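Local coordinates for protein sensor histidine kinase CitA (Klebsiella pneumoniae, PDB 1P0Z) that senses citrate through its periplasmic PAS-type domain and, as the histidine kinase of a two-component system, switches on the citrate-fermentation genes, probably by phosphorylating CitB, at residues A[47-52]-A[121-126]; A[78-83]-A[103-108]; A[82-87]-A[113-118]. One frame throughout, in Å; residues are numbered along the deposited sequence.

Contact 1 of 3, residues A[47-52]-A[121-126]; sequences FSDATY and VGYTIE
Y123, G122 and Y52 carry most of the buried surface where the loop entering strand 52-57 meets strand 115-124, two neighbouring antiparallel strands of the PAS-type sheet. A classic beta bulge opens the pairing, since T51 and Y52 both face G122. G122 O accepts from Y52 N (3.2 Å) and, weakly, from T51 N, while G122 N returns a nearly straight bond to Y52 O (2.9 Å). The Y52 ring folds back over its own partner: CG stands between the backbone N and the carbonyl carbon (chi1 64°), which lays one ring face on G122 CA, 3.8 Å from the ring centroid in a CH-pi contact. The ring thus lies directly on the G122 backbone. The phenol end of Y52 reaches S101 OG and lies beside the citrate-binding R103, joining the strand pair to the ligand pocket. On Y123 the ring covers A50, whose CA sits over one face, 3.7 Å from the centroid; A50 CB meets Y123 CE1 and, at 3.6 Å, V121 CG1. The Y123 hydroxyl donates to D49 OD1 (2.7 Å) from above the carboxylate plane, the ring and carboxylate being nearly perpendicular at 84°. R11 of helix 6-20 forms a salt bridge with the same OD1, and Q15 bonds to the hydroxyl. Before the bulge, an ST turn holds the loop: S48 OG, also paired with Q15, accepts from A50 N. Beyond G122, T124 N donates to T51 OG1 at 2.9 Å and 169°.

Contact 2 of 3, residues A[78-83]-A[103-108]; sequences GDSDEA and RGKSPI. With NA (sodium ion), chain L; OMO (Mo(VI)(=O)(oh)2 cluster), chain N.
The D79 carboxylate is gripped by two basic side chains from strand 101-109, R103 and K105, in a salt-bridge network at the citrate pocket. D79 crosses each of them at about a right angle and divides its oxygens between them. OD1 takes K105 NZ at 2.8 Å, the ammonium approaching from well above the carboxylate plane, whereas OD2, also bonded by S92 OG, meets R103 NH1 at 2.9 Å through a weak, bent bond. The guanidinium is turned 46° from the carboxylate. Its NH1 is shared, donating also to OR1 of the bound molybdenum(VI) oxo group (OMO) at 2.9 Å, which lies at the guanidinium edge; NH2 adds a weaker bond to OR1. K105 bends at chi2 (-125°) and then runs extended, carrying NZ between D79 OD1 and S80 OG, the latter also 2.8 Å away. NZ bonds a bound citrate anion as well, and both basic residues are established citrate ligands, so D79 and S80 probably position groups that hold the ligand. Farther along, A83 CB of the helix lies loosely against P107 CD of the strand, 4.2 Å away, and A83 O touches P107 CB. S106 OG and P107 O each bind the sodium ion at 2.4 Å, with three waters and S20 completing the site; S89 is a further partner of S106 OG. The loop and first turn of helix 81-86 thus pack against strand 101-109, with strand 90-96 flanking through Y90 and R94, and with I118 of strand 115-124 touching S80 and A83.

Contact 3 of 3, residues A[82-87]-A[113-118]; sequences EALINA and GKVIGI
V115 and L84 bury the most surface where helix 81-86 runs antiparallel to strand 115-124, at 176° and 8.0 Å between the axes of 82-86 and 115-118. V115 spreads its two methyls over the backbone of L84 and the methyl of A87. CG1 lies against L84 O (3.6 Å), and CG2 meets A87 CB (3.7 Å) while both remain near A83 O. L84 reaches across from the helix flank with one branch: its CD2 touches I118 CB and G117 O, each at 3.8 Å. I118 extends away from its strand with CG1 opposite the backbone N (chi1 -179°), which brings CD1 to A83 CB at 3.7 Å. Outside this shell, P107 backs V115, and S80, M75 and K105 border I118, so the apolar patch adjoins the citrate-binding region of this PAS-type domain. The strand is shaped by a classic beta bulge in which I116 and G117 both face I108; I116 is directed to the far side of the sheet, onto V26 and V29 of helix 23-30. G117 adopts backbone angles that call for glycine (phi 171°). On the helix, N86 ND2 donates to E82 OE1 at 2.8 Å, nearly in its own amide plane, one turn apart, the CB atoms of both directed away from the strand. A87 then leaves helical geometry with a positive phi. Across the interface itself the partners are methyl groups and the flanks of carbonyls, with no polar bond joining helix to strand, which implies that shape fit and burial of apolar surface, more than directional bonding, hold them together.

Overall arrangement
All three contacts use the antiparallel sheet of one PAS-type periplasmic domain. Contact 1 lies toward one end of strand 115-124 and contact 3 toward the other, their centres about 22 Å apart on opposite sides of the chain's centre. The centre of contact 2 is about 16 Å from that of contact 1 and about 8 Å from that of contact 3, with which it shares E82, A83 and helix 81-86. Between sheet neighbours 101-109 and 115-124, V121 O probably accepts a hydrogen bond from G104 N, and I108 makes probable backbone hydrogen bonds with I116 and G117. Along the chain, 47-52 comes first and 121-126 last. Citrate-binding R103 and K105 thus sit on a strand tied to both other contacts.

Contact 1 of 3, residues A[47-52]-A[121-126]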
loop_
_atom_site.group_PDB
_atom_site.type_symbol
_atom_site.label_atom_id
_atom_site.label_comp_id
_atom_site.label_asym_id
_atom_site.label_seq_id
_atom_site.Cartn_x
_atom_site.Cartn_y
_atom_site.Cartn_z
ATOM N N PHE A 47 -0.286 13.145 -6.418
ATOM C CA PHE A 47 0.472 14.089 -5.586
ATOM C C PHE A 47 1.760 13.526 -4.974
ATOM O O PHE A 47 2.751 14.220 -4.896
ATOM C CB PHE A 47 -0.475 14.641 -4.502
ATOM C CG PHE A 47 0.086 15.760 -3.700
ATOM C CD1 PHE A 47 0.479 16.957 -4.308
ATOM C CD2 PHE A 47 0.187 15.630 -2.306
ATOM C CE1 PHE A 47 0.970 18.024 -3.521
ATOM C CE2 PHE A 47 0.673 16.688 -1.503
ATOM C CZ PHE A 47 1.067 17.887 -2.117
ATOM N N SER A 48 1.751 12.271 -4.545
ATOM C CA SER A 48 2.957 11.646 -3.954
ATOM C C SER A 48 4.007 11.428 -5.048
ATOM O O SER A 48 3.653 11.360 -6.228
ATOM C CB SER A 48 2.584 10.260 -3.406
ATOM O OG SER A 48 3.729 9.595 -2.919
ATOM N N ASP A 49 5.271 11.311 -4.664
ATOM C CA ASP A 49 6.312 10.993 -5.634
ATOM C C ASP A 49 6.474 9.467 -5.677
ATOM O O ASP A 49 7.292 8.939 -6.426
ATOM C CB ASP A 49 7.659 11.697 -5.320
ATOM C CG ASP A 49 8.195 11.394 -3.944
ATOM O OD1 ASP A 49 7.427 10.961 -3.062
ATOM O OD2 ASP A 49 9.414 11.614 -3.745
ATOM N N ALA A 50 5.656 8.740 -4.917
ATOM C CA ALA A 50 5.741 7.268 -4.979
ATOM C C ALA A 50 5.426 6.740 -6.387
ATOM O O ALA A 50 4.661 7.335 -7.179
ATOM C CB ALA A 50 4.764 6.639 -3.983
ATOM N N THR A 51 5.991 5.586 -6.715
ATOM C CA THR A 51 5.728 4.960 -8.010
ATOM C C THR A 51 4.301 4.439 -8.082
ATOM O O THR A 51 3.631 4.537 -9.134
ATOM C CB THR A 51 6.648 3.745 -8.244
ATOM O OG1 THR A 51 7.991 4.150 -8.087
ATOM C CG2 THR A 51 6.486 3.205 -9.679
ATOM N N TYR A 52 3.821 3.891 -6.970
ATOM C CA TYR A 52 2.494 3.320 -6.953
ATOM C C TYR A 52 1.921 3.227 -5.556
ATOM O O TYR A 52 2.636 3.350 -4.560
ATOM C CB TYR A 52 2.516 1.883 -7.560
ATOM C CG TYR A 52 3.351 0.868 -6.777
ATOM C CD1 TYR A 52 2.841 0.231 -5.646
ATOM C CD2 TYR A 52 4.659 0.561 -7.174
ATOM C CE1 TYR A 52 3.613 -0.683 -4.914
ATOM C CE2 TYR A 52 5.421 -0.363 -6.479
ATOM C CZ TYR A 52 4.884 -0.979 -5.329
ATOM O OH TYR A 52 5.615 -1.876 -4.590
ATOM N N VAL A 121 2.604 1.493 -0.231
ATOM C CA VAL A 121 3.079 2.622 -1.027
ATOM C C VAL A 121 4.469 2.199 -1.495
ATOM O O VAL A 121 5.329 1.882 -0.686
ATOM C CB VAL A 121 3.159 3.898 -0.168
ATOM C CG1 VAL A 121 3.860 4.999 -0.923
ATOM C CG2 VAL A 121 1.717 4.307 0.263
ATOM N N GLY A 122 4.685 2.224 -2.795
ATOM C CA GLY A 122 5.951 1.718 -3.305
ATOM C C GLY A 122 6.754 2.654 -4.185
ATOM O O GLY A 122 6.202 3.501 -4.892
ATOM N N TYR A 123 8.077 2.470 -4.094
ATOM C CA TYR A 123 9.039 3.245 -4.899
ATOM C C TYR A 123 9.928 2.258 -5.653
ATOM O O TYR A 123 10.670 1.500 -5.039
ATOM C CB TYR A 123 9.944 4.109 -4.020
ATOM C CG TYR A 123 9.255 5.308 -3.405
ATOM C CD1 TYR A 123 8.396 5.161 -2.316
ATOM C CD2 TYR A 123 9.486 6.585 -3.906
ATOM C CE1 TYR A 123 7.772 6.279 -1.721
ATOM C CE2 TYR A 123 8.871 7.716 -3.335
ATOM C CZ TYR A 123 8.010 7.542 -2.240
ATOM O OH TYR A 123 7.393 8.647 -1.728
ATOM N N THR A 124 9.834 2.205 -6.979
ATOM C CA THR A 124 10.675 1.263 -7.722
ATOM C C THR A 124 12.108 1.817 -7.747
ATOM O O THR A 124 12.361 2.925 -8.216
ATOM C CB THR A 124 10.129 1.059 -9.142
ATOM O OG1 THR A 124 8.874 0.381 -9.039
ATOM C CG2 THR A 124 11.125 0.231 -10.008
ATOM N N ILE A 125 13.030 0.999 -7.277
ATOM C CA ILE A 125 14.398 1.390 -7.079
ATOM C C ILE A 125 15.158 1.920 -8.263
ATOM O O ILE A 125 15.878 2.934 -8.156
ATOM C CB ILE A 125 15.146 0.234 -6.344
ATOM C CG1 ILE A 125 14.562 0.122 -4.909
ATOM C CG2 ILE A 125 16.627 0.563 -6.183
ATOM C CD1 ILE A 125 14.964 -1.147 -4.149
ATOM N N GLU A 126 14.964 1.290 -9.395
ATOM C CA GLU A 126 15.693 1.723 -10.549
ATOM C C GLU A 126 15.303 3.123 -10.955
ATOM O O GLU A 126 16.107 3.798 -11.598
ATOM C CB GLU A 126 15.499 0.708 -11.689
ATOM C CG GLU A 126 15.384 1.292 -13.096
ATOM C CD GLU A 126 13.941 1.662 -13.437
ATOM O OE1 GLU A 126 13.054 0.777 -13.405
ATOM O OE2 GLU A 126 13.687 2.839 -13.738
#

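Contact 2 of 3, residues A[78-83]-A[103-108]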
loop_
_atom_site.group_PDB
_atom_site.type_symbol
_atom_site.label_atom_id
_atom_site.label_comp_id
_atom_site.label_asym_id
_atom_site.label_seq_id
_atom_site.Cartn_x
_atom_site.Cartn_y
_atom_site.Cartn_z
ATOM N N GLY A 78 3.695 -12.311 -1.092
ATOM C CA GLY A 78 4.127 -12.941 0.139
ATOM C C GLY A 78 4.663 -12.028 1.220
ATOM O O GLY A 78 5.082 -12.503 2.274
ATOM N N ASP A 79 4.634 -10.714 0.967
ATOM C CA ASP A 79 5.170 -9.793 1.970
ATOM C C ASP A 79 4.070 -8.926 2.583
ATOM O O ASP A 79 4.351 -7.846 3.124
ATOM C CB ASP A 79 6.285 -8.921 1.358
ATOM C CG ASP A 79 5.771 -7.906 0.294
ATOM O OD1 ASP A 79 4.707 -8.126 -0.334
ATOM O OD2 ASP A 79 6.457 -6.856 0.094
ATOM N N SER A 80 2.837 -9.412 2.543
ATOM C CA SER A 80 1.726 -8.648 3.103
ATOM C C SER A 80 1.168 -9.320 4.370
ATOM O O SER A 80 0.354 -8.732 5.074
ATOM C CB SER A 80 0.586 -8.509 2.078
ATOM O OG SER A 80 1.012 -7.794 0.927
ATOM N N ASP A 81 1.640 -10.535 4.667
ATOM C CA ASP A 81 1.096 -11.259 5.814
ATOM C C ASP A 81 1.212 -10.570 7.148
ATOM O O ASP A 81 0.253 -10.591 7.943
ATOM C CB ASP A 81 1.749 -12.638 5.903
ATOM C CG ASP A 81 1.109 -13.633 4.944
ATOM O OD1 ASP A 81 0.569 -13.190 3.896
ATOM O OD2 ASP A 81 1.150 -14.852 5.236
ATOM N N GLU A 82 2.363 -9.934 7.403
ATOM C CA GLU A 82 2.515 -9.328 8.717
ATOM C C GLU A 82 1.541 -8.178 8.959
ATOM O O GLU A 82 1.135 -7.946 10.100
ATOM C CB GLU A 82 3.974 -8.953 8.972
ATOM C CG GLU A 82 4.866 -10.239 8.955
ATOM C CD GLU A 82 4.307 -11.383 9.853
ATOM O OE1 GLU A 82 3.840 -11.136 11.001
ATOM O OE2 GLU A 82 4.339 -12.564 9.405
ATOM N N ALA A 83 1.137 -7.488 7.896
ATOM C CA ALA A 83 0.164 -6.413 8.054
ATOM C C ALA A 83 -1.252 -7.012 8.122
ATOM O O ALA A 83 -2.053 -6.622 8.979
ATOM C CB ALA A 83 0.243 -5.441 6.854
ATOM N N ARG A 103 8.633 -0.945 -0.349
ATOM C CA ARG A 103 7.220 -0.723 -0.034
ATOM C C ARG A 103 7.061 -0.345 1.408
ATOM O O ARG A 103 7.761 -0.900 2.253
ATOM C CB ARG A 103 6.390 -2.019 -0.173
ATOM C CG ARG A 103 6.433 -2.658 -1.555
ATOM C CD ARG A 103 7.519 -3.834 -1.642
ATOM N NE ARG A 103 7.355 -4.294 -3.018
ATOM C CZ ARG A 103 6.457 -5.212 -3.407
ATOM N NH1 ARG A 103 5.704 -5.825 -2.511
ATOM N NH2 ARG A 103 6.225 -5.395 -4.732
ATOM N N GLY A 104 6.175 0.595 1.668
ATOM C CA GLY A 104 5.813 0.873 3.057
ATOM C C GLY A 104 4.415 0.237 3.127
ATOM O O GLY A 104 3.567 0.546 2.288
ATOM N N LYS A 105 4.176 -0.644 4.109
ATOM C CA LYS A 105 2.901 -1.348 4.245
ATOM C C LYS A 105 2.300 -1.076 5.589
ATOM O O LYS A 105 3.022 -0.972 6.575
ATOM C CB LYS A 105 3.116 -2.847 4.142
ATOM C CG LYS A 105 3.914 -3.299 2.876
ATOM C CD LYS A 105 3.104 -4.338 2.107
ATOM C CE LYS A 105 3.953 -5.023 1.107
ATOM N NZ LYS A 105 3.081 -5.947 0.336
ATOM N N SER A 106 0.967 -0.933 5.620
ATOM C CA SER A 106 0.308 -0.698 6.922
ATOM C C SER A 106 -1.114 -1.236 6.775
ATOM O O SER A 106 -1.747 -1.074 5.719
ATOM C CB SER A 106 0.267 0.820 7.213
ATOM O OG SER A 106 -0.249 1.046 8.531
ATOM N N PRO A 107 -1.665 -1.835 7.851
ATOM C CA PRO A 107 -3.030 -2.370 7.743
ATOM C C PRO A 107 -4.053 -1.243 7.811
ATOM O O PRO A 107 -3.773 -0.158 8.357
ATOM C CB PRO A 107 -3.166 -3.250 9.002
ATOM C CG PRO A 107 -2.260 -2.569 10.025
ATOM C CD PRO A 107 -1.052 -2.116 9.158
ATOM N N ILE A 108 -5.200 -1.458 7.193
ATOM C CA ILE A 108 -6.330 -0.524 7.303
ATOM C C ILE A 108 -7.177 -1.259 8.362
ATOM O O ILE A 108 -7.466 -2.447 8.198
ATOM C CB ILE A 108 -7.154 -0.449 6.010
ATOM C CG1 ILE A 108 -6.259 -0.105 4.814
ATOM C CG2 ILE A 108 -8.265 0.585 6.189
ATOM C CD1 ILE A 108 -7.006 -0.147 3.463
HETATM NA NA NA L . -2.449 1.519 9.409
HETATM O OM1 OMO N . 3.128 -8.634 -6.246
HETATM MO MO OMO N . 2.884 -7.685 -4.643
HETATM O OR1 OMO N . 4.374 -8.025 -3.870
HETATM O OM2 OMO N . 1.759 -8.750 -3.844
HETATM O O HOH W 1 -1.425 0.661 11.535
HETATM O O HOH W 2 -4.452 1.657 10.868
HETATM O O HOH W 3 -1.971 3.709 10.189
#

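Contact 3 of 3, residues A[82-87]-A[113-118]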
loop_
_atom_site.group_PDB
_atom_site.type_symbol
_atom_site.label_atom_id
_atom_site.label_comp_id
_atom_site.label_asym_id
_atom_site.label_seq_id
_atom_site.Cartn_x
_atom_site.Cartn_y
_atom_site.Cartn_z
ATOM N N GLU A 82 2.363 -9.934 7.403
ATOM C CA GLU A 82 2.515 -9.328 8.717
ATOM C C GLU A 82 1.541 -8.178 8.959
ATOM O O GLU A 82 1.135 -7.946 10.100
ATOM C CB GLU A 82 3.974 -8.953 8.972
ATOM C CG GLU A 82 4.866 -10.239 8.955
ATOM C CD GLU A 82 4.307 -11.383 9.853
ATOM O OE1 GLU A 82 3.840 -11.136 11.001
ATOM O OE2 GLU A 82 4.339 -12.564 9.405
ATOM N N ALA A 83 1.137 -7.488 7.896
ATOM C CA ALA A 83 0.164 -6.413 8.054
ATOM C C ALA A 83 -1.252 -7.012 8.122
ATOM O O ALA A 83 -2.053 -6.622 8.979
ATOM C CB ALA A 83 0.243 -5.441 6.854
ATOM N N LEU A 84 -1.553 -7.948 7.230
ATOM C CA LEU A 84 -2.893 -8.521 7.167
ATOM C C LEU A 84 -3.266 -9.403 8.332
ATOM O O LEU A 84 -4.431 -9.399 8.791
ATOM C CB LEU A 84 -3.082 -9.309 5.861
ATOM C CG LEU A 84 -3.188 -8.423 4.612
ATOM C CD1 LEU A 84 -3.141 -9.281 3.362
ATOM C CD2 LEU A 84 -4.465 -7.532 4.687
ATOM N N ILE A 85 -2.291 -10.147 8.829
ATOM C CA ILE A 85 -2.549 -11.065 9.926
ATOM C C ILE A 85 -2.188 -10.510 11.282
ATOM O O ILE A 85 -2.969 -10.668 12.251
ATOM C CB ILE A 85 -1.771 -12.393 9.693
ATOM C CG1 ILE A 85 -2.237 -13.033 8.384
ATOM C CG2 ILE A 85 -1.983 -13.349 10.869
ATOM C CD1 ILE A 85 -1.381 -14.224 7.994
ATOM N N ASN A 86 -1.032 -9.826 11.366
ATOM C CA ASN A 86 -0.546 -9.325 12.628
ATOM C C ASN A 86 -0.593 -7.811 12.848
ATOM O O ASN A 86 -0.113 -7.303 13.851
ATOM C CB ASN A 86 0.856 -9.899 12.855
ATOM C CG ASN A 86 0.803 -11.398 13.065
ATOM O OD1 ASN A 86 -0.074 -11.866 13.803
ATOM N ND2 ASN A 86 1.706 -12.168 12.429
ATOM N N ALA A 87 -1.229 -7.113 11.913
ATOM C CA ALA A 87 -1.429 -5.674 11.996
ATOM C C ALA A 87 -0.154 -4.854 12.164
ATOM O O ALA A 87 -0.165 -3.774 12.774
ATOM C CB ALA A 87 -2.451 -5.330 13.123
ATOM N N GLY A 113 -10.077 -2.128 15.837
ATOM C CA GLY A 113 -8.739 -2.633 15.610
ATOM C C GLY A 113 -8.665 -3.817 14.664
ATOM O O GLY A 113 -7.579 -4.274 14.349
ATOM N N LYS A 114 -9.810 -4.322 14.200
ATOM C CA LYS A 114 -9.801 -5.464 13.292
ATOM C C LYS A 114 -9.163 -5.079 11.957
ATOM O O LYS A 114 -9.508 -4.077 11.391
ATOM C CB LYS A 114 -11.233 -5.932 13.017
ATOM C CG LYS A 114 -11.300 -7.229 12.221
ATOM C CD LYS A 114 -12.729 -7.679 11.996
ATOM C CE LYS A 114 -13.381 -6.875 10.911
ATOM N NZ LYS A 114 -14.791 -7.389 10.658
ATOM N N VAL A 115 -8.260 -5.901 11.444
ATOM C CA VAL A 115 -7.685 -5.575 10.136
ATOM C C VAL A 115 -8.706 -5.879 9.027
ATOM O O VAL A 115 -9.239 -7.002 8.922
ATOM C CB VAL A 115 -6.412 -6.401 9.873
ATOM C CG1 VAL A 115 -5.885 -6.097 8.452
ATOM C CG2 VAL A 115 -5.365 -6.077 10.926
ATOM N N ILE A 116 -8.977 -4.883 8.187
ATOM C CA ILE A 116 -9.906 -5.064 7.073
ATOM C C ILE A 116 -9.223 -4.871 5.719
ATOM O O ILE A 116 -9.872 -4.898 4.660
ATOM C CB ILE A 116 -11.136 -4.101 7.181
ATOM C CG1 ILE A 116 -10.684 -2.632 7.160
ATOM C CG2 ILE A 116 -11.926 -4.431 8.487
ATOM C CD1 ILE A 116 -11.863 -1.606 7.058
ATOM N N GLY A 117 -7.912 -4.639 5.752
ATOM C CA GLY A 117 -7.237 -4.453 4.467
ATOM C C GLY A 117 -5.808 -3.973 4.669
ATOM O O GLY A 117 -5.283 -3.981 5.778
ATOM N N ILE A 118 -5.194 -3.522 3.579
ATOM C CA ILE A 118 -3.786 -3.111 3.629
ATOM C C ILE A 118 -3.522 -2.005 2.591
ATOM O O ILE A 118 -4.134 -1.954 1.531
ATOM C CB ILE A 118 -2.884 -4.350 3.312
ATOM C CG1 ILE A 118 -1.394 -3.990 3.373
ATOM C CG2 ILE A 118 -3.264 -4.944 1.929
ATOM C CD1 ILE A 118 -0.461 -5.259 3.239
#